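Local structure of GrpU microcompartment shell protein (Pectobacterium wasabiae, 4OLP) at residues Y50-Q53 with A54-S57; R19-S23 with E24-R28. The protein probably forms part of the shell of a glycyl-radical-type bacterial microcompartment and probably binds an iron-sulfur cluster. All coordinates share one frame; numbering follows the deposited sequence.

Contact 1 is the C-terminal end of helix 44-56, while contact 2 is the turn from helix 11-19 into the short helix 23-26; their centres lie about 16 Å apart, and they do not touch. Both rest against strand 60-65, contact 1 through alanines on valines and contact 2 through Met21, Pro22 and Ser25. Contact 1 is the more buried, with half its touching residues enclosed; contact 2 lies nearer the surface, with Met21 and Ser25 its buried pair. Each meets a second subunit of the six-chain assembly. In contact 1 regular helical bonding is joined by a salt bridge and serine hydroxyls, whereas contact 2 relies on a few bonds of a weakly formed helix, apolar touches and an arginine folded back over the turn.

Contact 1: Y50-Q53 with A54-S57; sequences YADQ and ASKS
The last turns of helix 44-56 close here, with Asp52 and Lys56 bridged one turn apart and the chain leaving helical geometry at Ser57. Asp52 turns CG anti to its main-chain nitrogen (chi1 172°), which carries the carboxylate toward the C-terminal end. Lys56 reaches back with an extended chain beyond CG, so that NZ meets OD2 of Asp52 at 2.8 Å, on the syn side of the carboxylate. Neither charge works alone: OD1 of Asp52 takes hydrogen bonds from Thr13 OG1 and Thr10 N of a second subunit, and Lys56 NZ also donates to Asn7 O and Ala8 O there. The pair therefore belongs to the subunit interface, and Asp52 is buried, its negative charge probably steadied by these three donors.

Within the BMC domain, this helix packs on strand 60-65, with Ala54 against Val60 and Val62 and Ala51 against Val62. The helix bonds continue here: Ala54 N donates to Tyr50 O at 3.0 Å, almost straight at 169°, and Ser55 N to Ala51 O at 2.7 Å.

Asp52 O is held twice, by Lys56 N at 3.0 Å and by Ser55 OG at 2.7 Å, both coming from the same face of its carbonyl plane. Gln53 O likewise accepts from both N and OG of Ser57, besides a weak bond from Lys56 N. Ser57 N meets Gln53 O in its carbonyl plane at 3.0 Å, while Ser57 OG, 3.3 Å from Gln53 O, stands well above the plane.

Contact 2: R19-S23 with E24-R28; sequences RRMPS and ESRNR
Met21 lays its terminal CE against Ser25, 3.7 Å from Ser25 CB, where the chain turns out of helix 11-19 into the short, weakly bonded helix 23-26. This is the tight side: both residues are buried, and both also touch Ser63 of strand 60-65. The methionine's first torsion sets CG between the backbone N and the carbonyl carbon (chi1 44°), and the chain bends at its last torsion to bring CE over Ser25. Pro22 follows, with CG 3.9 Å from Ser25 OG, and its carbonyl oxygen starts the helix by accepting Arg26 N at 3.2 Å, nearly in line with the C=O; a weak bond from Ser25 N at 3.1 Å joins it.

Arg26 folds its side chain back across the turn. One face of the guanidinium lies over Ser23, with NH1 3.6 Å from Ser23 CA, and Arg19 O sits at its edge. Its NE donates to Lys18 O, its strongest polar partner, while Met21 O sits obliquely to the guanidinium, 3.0 Å from Arg26 NH2.

The solvent side is looser. Ser23 and Glu24 are both exposed, and the glutamate bends at its second torsion to curl back toward the serine, beside Arg19 of a second subunit. Their side chains meet in a weak hydrogen bond, from Ser23 OG to Glu24 OE2 at 3.3 Å.

Contact 1: Y50-Q53 with A54-S57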
ATOM      1  N   TYR B  50     -11.550 -21.156  -0.373  1.00 79.27           N
ATOM      2  CA  TYR B  50     -11.206 -22.022  -1.478  1.00 83.95           C
ATOM      3  C   TYR B  50      -9.895 -22.778  -1.275  1.00 80.40           C
ATOM      4  O   TYR B  50      -9.775 -23.893  -1.762  1.00 80.68           O
ATOM      5  CB  TYR B  50     -11.247 -21.246  -2.800  1.00 87.03           C
ATOM      6  CG  TYR B  50     -12.668 -20.953  -3.247  1.00 91.24           C
ATOM      7  CD1 TYR B  50     -13.548 -21.987  -3.542  1.00 94.54           C
ATOM      8  CD2 TYR B  50     -13.128 -19.642  -3.350  1.00 92.46           C
ATOM      9  CE1 TYR B  50     -14.847 -21.710  -3.934  1.00105.04           C
ATOM     10  CE2 TYR B  50     -14.421 -19.359  -3.737  1.00100.97           C
ATOM     11  CZ  TYR B  50     -15.283 -20.394  -4.029  1.00107.71           C
ATOM     12  OH  TYR B  50     -16.578 -20.099  -4.430  1.00116.13           O
ATOM     13  N   ALA B  51      -8.938 -22.207  -0.538  1.00 80.63           N
ATOM     14  CA  ALA B  51      -7.691 -22.927  -0.204  1.00 76.59           C
ATOM     15  C   ALA B  51      -7.984 -24.161   0.623  1.00 77.91           C
ATOM     16  O   ALA B  51      -7.513 -25.264   0.359  1.00 83.23           O
ATOM     17  CB  ALA B  51      -6.744 -22.042   0.572  1.00 73.08           C
ATOM     18  N   ASP B  52      -8.833 -23.958   1.611  1.00 80.38           N
ATOM     19  CA  ASP B  52      -9.187 -24.994   2.536  1.00 86.67           C
ATOM     20  C   ASP B  52      -9.819 -26.159   1.759  1.00 91.01           C
ATOM     21  O   ASP B  52      -9.489 -27.326   1.998  1.00 87.16           O
ATOM     22  CB  ASP B  52     -10.155 -24.422   3.563  1.00 88.24           C
ATOM     23  CG  ASP B  52     -10.730 -25.479   4.463  1.00 94.12           C
ATOM     24  OD1 ASP B  52     -10.005 -25.912   5.378  1.00 94.41           O
ATOM     25  OD2 ASP B  52     -11.908 -25.868   4.246  1.00 93.72           O
ATOM     26  N   GLN B  53     -10.721 -25.820   0.836  1.00 93.56           N
ATOM     27  CA  GLN B  53     -11.330 -26.784  -0.067  1.00101.35           C
ATOM     28  C   GLN B  53     -10.234 -27.601  -0.739  1.00 98.88           C
ATOM     29  O   GLN B  53     -10.160 -28.833  -0.621  1.00104.84           O
ATOM     30  CB  GLN B  53     -12.094 -25.986  -1.184  1.00104.12           C
ATOM     31  CG  GLN B  53     -13.394 -25.273  -0.826  1.00109.85           C
ATOM     32  CD  GLN B  53     -14.470 -26.251  -0.479  1.00112.63           C
ATOM     33  OE1 GLN B  53     -14.311 -27.046   0.445  1.00111.65           O
ATOM     34  NE2 GLN B  53     -15.574 -26.222  -1.230  1.00116.61           N
ATOM     35  N   ALA B  54      -9.347 -26.886  -1.409  1.00 92.43           N
ATOM     36  CA  ALA B  54      -8.256 -27.493  -2.148  1.00 93.74           C
ATOM     37  C   ALA B  54      -7.329 -28.322  -1.282  1.00 99.40           C
ATOM     38  O   ALA B  54      -6.806 -29.350  -1.730  1.00100.91           O
ATOM     39  CB  ALA B  54      -7.441 -26.421  -2.829  1.00 89.08           C
ATOM     40  N   SER B  55      -7.097 -27.867  -0.054  1.00 97.22           N
ATOM     41  CA  SER B  55      -6.228 -28.609   0.840  1.00 96.30           C
ATOM     42  C   SER B  55      -6.880 -29.932   1.220  1.00 94.26           C
ATOM     43  O   SER B  55      -6.180 -30.920   1.456  1.00 97.81           O
ATOM     44  CB  SER B  55      -5.907 -27.789   2.076  1.00 96.10           C
ATOM     45  OG  SER B  55      -7.021 -27.731   2.930  1.00100.32           O
ATOM     46  N   LYS B  56      -8.211 -29.956   1.257  1.00 90.06           N
ATOM     47  CA  LYS B  56      -8.944 -31.186   1.558  1.00 94.73           C
ATOM     48  C   LYS B  56      -8.955 -32.101   0.342  1.00 98.02           C
ATOM     49  O   LYS B  56      -9.082 -33.312   0.481  1.00 98.91           O
ATOM     50  CB  LYS B  56     -10.375 -30.887   2.019  1.00100.60           C
ATOM     51  CG  LYS B  56     -10.420 -30.239   3.374  1.00109.38           C
ATOM     52  CD  LYS B  56     -11.774 -29.631   3.675  1.00116.25           C
ATOM     53  CE  LYS B  56     -11.861 -29.193   5.132  1.00115.04           C
ATOM     54  NZ  LYS B  56     -12.949 -28.201   5.358  1.00115.59           N
ATOM     55  N   SER B  57      -8.837 -31.514  -0.845  1.00 98.93           N
ATOM     56  CA  SER B  57      -8.827 -32.295  -2.071  1.00103.03           C
ATOM     57  C   SER B  57      -7.467 -32.933  -2.317  1.00 97.89           C
ATOM     58  O   SER B  57      -6.424 -32.326  -2.102  1.00 90.49           O
ATOM     59  CB  SER B  57      -9.209 -31.444  -3.298  1.00104.88           C
ATOM     60  OG  SER B  57     -10.493 -30.835  -3.189  1.00104.14           O
TER

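Contact 2: R19-S23 with E24-R28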
ATOM      1  N   ARG B  19       9.585 -18.452  -4.900  1.00 86.01           N
ATOM      2  CA  ARG B  19      10.110 -17.227  -4.297  1.00 87.77           C
ATOM      3  C   ARG B  19       9.014 -16.375  -3.716  1.00 85.42           C
ATOM      4  O   ARG B  19       9.243 -15.645  -2.777  1.00 95.53           O
ATOM      5  CB  ARG B  19      10.836 -16.388  -5.336  1.00 91.08           C
ATOM      6  CG  ARG B  19      12.290 -16.742  -5.463  1.00 97.43           C
ATOM      7  CD  ARG B  19      12.648 -16.697  -6.932  1.00107.70           C
ATOM      8  NE  ARG B  19      13.630 -17.709  -7.315  1.00118.10           N
ATOM      9  CZ  ARG B  19      14.070 -17.884  -8.559  1.00122.97           C
ATOM     10  NH1 ARG B  19      13.646 -17.089  -9.541  1.00129.25           N
ATOM     11  NH2 ARG B  19      14.949 -18.846  -8.823  1.00120.27           N
ATOM     12  N   ARG B  20       7.819 -16.461  -4.275  1.00 80.58           N
ATOM     13  CA  ARG B  20       6.739 -15.619  -3.830  1.00 83.83           C
ATOM     14  C   ARG B  20       5.730 -16.306  -2.916  1.00 81.62           C
ATOM     15  O   ARG B  20       4.646 -15.755  -2.673  1.00 81.13           O
ATOM     16  CB  ARG B  20       5.993 -15.059  -5.016  1.00 90.90           C
ATOM     17  CG  ARG B  20       6.591 -13.807  -5.629  1.00107.51           C
ATOM     18  CD  ARG B  20       5.424 -12.843  -5.519  1.00122.73           C
ATOM     19  NE  ARG B  20       5.388 -11.624  -6.314  1.00137.38           N
ATOM     20  CZ  ARG B  20       4.249 -11.020  -6.673  1.00139.47           C
ATOM     21  NH1 ARG B  20       3.064 -11.543  -6.355  1.00132.53           N
ATOM     22  NH2 ARG B  20       4.278  -9.893  -7.374  1.00144.44           N
ATOM     23  N   MET B  21       6.074 -17.488  -2.406  1.00 76.82           N
ATOM     24  CA  MET B  21       5.252 -18.138  -1.399  1.00 79.46           C
ATOM     25  C   MET B  21       6.012 -18.333  -0.079  1.00 84.23           C
ATOM     26  O   MET B  21       7.232 -18.242  -0.046  1.00 84.24           O
ATOM     27  CB  MET B  21       4.651 -19.437  -1.890  1.00 80.62           C
ATOM     28  CG  MET B  21       5.570 -20.358  -2.642  1.00 87.56           C
ATOM     29  SD  MET B  21       4.558 -21.419  -3.716  1.00 83.90           S
ATOM     30  CE  MET B  21       4.475 -22.859  -2.665  1.00 84.76           C
ATOM     31  N   PRO B  22       5.270 -18.556   1.023  1.00 82.80           N
ATOM     32  CA  PRO B  22       5.857 -18.860   2.317  1.00 78.51           C
ATOM     33  C   PRO B  22       6.765 -20.090   2.303  1.00 83.35           C
ATOM     34  O   PRO B  22       6.482 -21.072   1.594  1.00 81.15           O
ATOM     35  CB  PRO B  22       4.637 -19.120   3.202  1.00 78.07           C
ATOM     36  CG  PRO B  22       3.490 -18.476   2.522  1.00 77.71           C
ATOM     37  CD  PRO B  22       3.791 -18.513   1.071  1.00 81.97           C
ATOM     38  N   SER B  23       7.824 -20.053   3.112  1.00 91.16           N
ATOM     39  CA  SER B  23       8.788 -21.150   3.144  1.00101.14           C
ATOM     40  C   SER B  23       8.075 -22.477   3.449  1.00 99.68           C
ATOM     41  O   SER B  23       8.371 -23.503   2.841  1.00102.42           O
ATOM     42  CB  SER B  23       9.897 -20.872   4.159  1.00106.25           C
ATOM     43  OG  SER B  23       9.388 -20.877   5.473  1.00113.68           O
ATOM     44  N   GLU B  24       7.088 -22.421   4.339  1.00 98.92           N
ATOM     45  CA  GLU B  24       6.320 -23.600   4.753  1.00103.22           C
ATOM     46  C   GLU B  24       5.599 -24.283   3.585  1.00 99.34           C
ATOM     47  O   GLU B  24       5.603 -25.505   3.470  1.00 99.03           O
ATOM     48  CB  GLU B  24       5.277 -23.215   5.806  1.00106.74           C
ATOM     49  CG  GLU B  24       5.821 -22.785   7.177  1.00109.02           C
ATOM     50  CD  GLU B  24       6.449 -21.394   7.247  1.00115.94           C
ATOM     51  OE1 GLU B  24       7.198 -21.081   8.232  1.00125.81           O
ATOM     52  OE2 GLU B  24       6.184 -20.599   6.329  1.00102.58           O
ATOM     53  N   SER B  25       4.985 -23.482   2.717  1.00 94.43           N
ATOM     54  CA  SER B  25       4.283 -24.004   1.542  1.00 92.26           C
ATOM     55  C   SER B  25       5.247 -24.612   0.531  1.00 88.77           C
ATOM     56  O   SER B  25       4.892 -25.555  -0.162  1.00 95.80           O
ATOM     57  CB  SER B  25       3.415 -22.910   0.878  1.00 95.18           C
ATOM     58  OG  SER B  25       2.658 -22.208   1.845  1.00100.77           O
ATOM     59  N   ARG B  26       6.445 -24.061   0.412  1.00 86.34           N
ATOM     60  CA  ARG B  26       7.400 -24.586  -0.609  1.00 86.85           C
ATOM     61  C   ARG B  26       7.567 -26.109  -0.798  1.00 86.26           C
ATOM     62  O   ARG B  26       7.700 -26.583  -1.943  1.00 85.57           O
ATOM     63  CB  ARG B  26       8.775 -23.981  -0.401  1.00 86.55           C
ATOM     64  CG  ARG B  26       8.862 -22.600  -0.978  1.00 89.19           C
ATOM     65  CD  ARG B  26      10.064 -21.889  -0.449  1.00 90.76           C
ATOM     66  NE  ARG B  26       9.895 -20.480  -0.680  1.00 90.67           N
ATOM     67  CZ  ARG B  26      10.499 -19.537   0.020  1.00 85.68           C
ATOM     68  NH1 ARG B  26      11.325 -19.869   1.008  1.00 86.45           N
ATOM     69  NH2 ARG B  26      10.253 -18.261  -0.264  1.00 78.32           N
ATOM     70  N   ASN B  27       7.607 -26.866   0.295  1.00 86.11           N
ATOM     71  CA  ASN B  27       7.735 -28.334   0.209  1.00 84.89           C
ATOM     72  C   ASN B  27       6.528 -28.973  -0.454  1.00 86.33           C
ATOM     73  O   ASN B  27       6.640 -30.006  -1.121  1.00 81.16           O
ATOM     74  CB  ASN B  27       7.888 -28.969   1.604  1.00 91.02           C
ATOM     75  CG  ASN B  27       9.319 -28.927   2.155  1.00 94.56           C
ATOM     76  OD1 ASN B  27      10.290 -28.652   1.450  1.00 93.16           O
ATOM     77  ND2 ASN B  27       9.442 -29.218   3.442  1.00101.17           N
ATOM     78  N   ARG B  28       5.349 -28.401  -0.250  1.00 92.09           N
ATOM     79  CA  ARG B  28       4.145 -29.032  -0.795  1.00 97.59           C
ATOM     80  C   ARG B  28       4.169 -29.258  -2.332  1.00 94.03           C
ATOM     81  O   ARG B  28       3.381 -30.058  -2.871  1.00 93.80           O
ATOM     82  CB  ARG B  28       2.899 -28.245  -0.356  1.00109.09           C
ATOM     83  CG  ARG B  28       2.512 -28.531   1.101  1.00122.66           C
ATOM     84  CD  ARG B  28       2.404 -27.291   1.974  1.00136.63           C
ATOM     85  NE  ARG B  28       1.255 -26.459   1.612  1.00143.93           N
ATOM     86  CZ  ARG B  28       0.817 -25.415   2.318  1.00148.43           C
ATOM     87  NH1 ARG B  28       1.425 -25.051   3.442  1.00149.23           N
ATOM     88  NH2 ARG B  28      -0.238 -24.723   1.894  1.00152.65           N
TER